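Local structure of PspGI restriction endonuclease (Pyrococcus sp. GI-H, 3BM3) at residues 106-111 with 247-252. The protein probably cuts DNA site-specifically as a type II restriction endonuclease, and is seen here bound to substrate DNA with base flipping. The protein carries 2 engineered substitutions. Sequence-based numbering, arbitrary orientation.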
# COMPACT_ATOMS: atom_id res chain seq x y z
N ILE C 106 16.98 -6.71 -4.53
CA ILE C 106 18.22 -7.28 -5.08
C ILE C 106 19.45 -6.99 -4.23
O ILE C 106 20.25 -7.88 -3.95
CB ILE C 106 18.46 -6.82 -6.51
CG1 ILE C 106 17.35 -7.37 -7.40
CG2 ILE C 106 19.86 -7.25 -6.96
CD1 ILE C 106 17.26 -6.77 -8.80
N ILE C 107 19.57 -5.74 -3.82
CA ILE C 107 20.64 -5.32 -2.95
C ILE C 107 20.65 -6.16 -1.68
O ILE C 107 21.69 -6.66 -1.27
CB ILE C 107 20.47 -3.83 -2.68
CG1 ILE C 107 20.77 -3.07 -3.99
CG2 ILE C 107 21.39 -3.40 -1.56
CD1 ILE C 107 20.43 -1.57 -3.90
N PHE C 108 19.47 -6.37 -1.10
CA PHE C 108 19.34 -7.19 0.08
C PHE C 108 19.91 -8.58 -0.18
O PHE C 108 20.66 -9.11 0.66
CB PHE C 108 17.88 -7.25 0.52
CG PHE C 108 17.70 -7.76 1.91
CD1 PHE C 108 17.86 -6.90 2.99
CD2 PHE C 108 17.36 -9.10 2.16
CE1 PHE C 108 17.69 -7.38 4.29
CE2 PHE C 108 17.18 -9.55 3.46
CZ PHE C 108 17.35 -8.67 4.50
N THR C 109 19.60 -9.18 -1.33
CA THR C 109 20.12 -10.51 -1.66
C THR C 109 21.63 -10.54 -1.77
O THR C 109 22.27 -11.51 -1.42
CB THR C 109 19.49 -11.13 -2.94
OG1 THR C 109 19.95 -10.45 -4.10
CG2 THR C 109 18.01 -11.00 -2.88
N LYS C 110 22.20 -9.47 -2.30
CA LYS C 110 23.64 -9.39 -2.43
C LYS C 110 24.29 -9.47 -1.07
O LYS C 110 25.35 -10.10 -0.90
CB LYS C 110 24.01 -8.09 -3.13
CG LYS C 110 23.48 -7.99 -4.54
CD LYS C 110 23.88 -9.22 -5.39
CE LYS C 110 23.49 -9.05 -6.84
NZ LYS C 110 23.55 -10.37 -7.59
N LEU C 111 23.66 -8.79 -0.11
CA LEU C 111 24.14 -8.82 1.29
C LEU C 111 23.93 -10.20 1.90
O LEU C 111 24.84 -10.75 2.50
CB LEU C 111 23.47 -7.76 2.13
CG LEU C 111 23.95 -6.34 1.78
CD1 LEU C 111 22.95 -5.27 2.20
CD2 LEU C 111 25.33 -6.08 2.41
N SER C 247 21.42 -2.65 9.31
CA SER C 247 22.68 -3.33 9.27
C SER C 247 22.73 -4.54 10.15
O SER C 247 23.56 -5.44 9.93
CB SER C 247 23.79 -2.35 9.65
OG SER C 247 23.99 -1.47 8.58
N ASP C 248 21.90 -4.56 11.19
CA ASP C 248 21.93 -5.63 12.17
C ASP C 248 21.26 -6.89 11.68
O ASP C 248 21.42 -7.96 12.29
CB ASP C 248 21.15 -5.23 13.42
CG ASP C 248 21.79 -4.13 14.20
OD1 ASP C 248 22.91 -3.77 13.91
OD2 ASP C 248 21.12 -3.63 15.11
N ILE C 249 20.48 -6.80 10.60
CA ILE C 249 19.64 -7.94 10.28
C ILE C 249 20.49 -9.15 9.88
O ILE C 249 20.10 -10.27 10.10
CB ILE C 249 18.60 -7.61 9.21
CG1 ILE C 249 17.53 -8.69 9.17
CG2 ILE C 249 19.27 -7.37 7.83
CD1 ILE C 249 16.30 -8.35 8.34
N PHE C 250 21.65 -8.93 9.31
CA PHE C 250 22.45 -10.01 8.77
C PHE C 250 23.01 -10.89 9.87
O PHE C 250 22.83 -12.12 9.84
CB PHE C 250 23.49 -9.43 7.83
CG PHE C 250 22.83 -8.66 6.74
CD1 PHE C 250 22.17 -9.32 5.74
CD2 PHE C 250 22.71 -7.28 6.81
CE1 PHE C 250 21.50 -8.63 4.78
CE2 PHE C 250 22.03 -6.58 5.86
CZ PHE C 250 21.42 -7.25 4.84
N ASP C 251 23.60 -10.27 10.87
CA ASP C 251 24.07 -11.03 12.02
C ASP C 251 22.88 -11.60 12.80
O ASP C 251 22.95 -12.70 13.31
CB ASP C 251 24.94 -10.15 12.90
CG ASP C 251 25.52 -10.92 14.05
OD1 ASP C 251 26.16 -11.94 13.75
OD2 ASP C 251 25.27 -10.54 15.23
N ASP C 252 21.77 -10.87 12.86
CA ASP C 252 20.57 -11.37 13.55
C ASP C 252 20.10 -12.66 12.90
O ASP C 252 19.69 -13.61 13.57
CB ASP C 252 19.46 -10.34 13.50
CG ASP C 252 19.67 -9.16 14.44
OD1 ASP C 252 20.67 -9.14 15.20
OD2 ASP C 252 18.80 -8.26 14.44
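Leu111 and Phe250 bring the backbones closest, their CA atoms 7.8 Å apart, where 106-111, part of the long helix 85-115, faces 247-252, which leads into helix 249-259. Side chains alone bridge the gap, and all four that meet are buried. Phe250, its CG anti to its own carbonyl carbon (chi1 -58°), reaches across to 106-111 and points the outer end of its ring, CE1 and CZ, at both Phe108 and Leu111. Leu111 CB presses on the far end of that ring, 3.4 Å from Phe250 CE1, while Leu111 CD1 lies 3.6 Å from Phe250 CZ; the two side chains cross at about a right angle. The Phe108 and Phe250 rings meet obliquely, centroids 5.3 Å apart and planes at 40°, with Phe250 CE1 over one face of Phe108, offset toward its rim. Ile249 CG2 sits over the centre of one face of the neighbouring Phe250 ring and also touches Phe108 CE1 at 3.9 Å. With an alanine in place of Phe250, a gap would probably open between the helices, and Leu111 CB and one face of Phe108 would lose their aromatic partner. Phe139 and Phe115 extend the aromatic cluster beyond Phe108 and Phe250, respectively, and Ile249 rests on Trp188 and Val190 of strand 186-191. This is apolar helix-to-helix packing beside the central mixed sheet, consistent with the core of a PDDEXK-type nuclease fold.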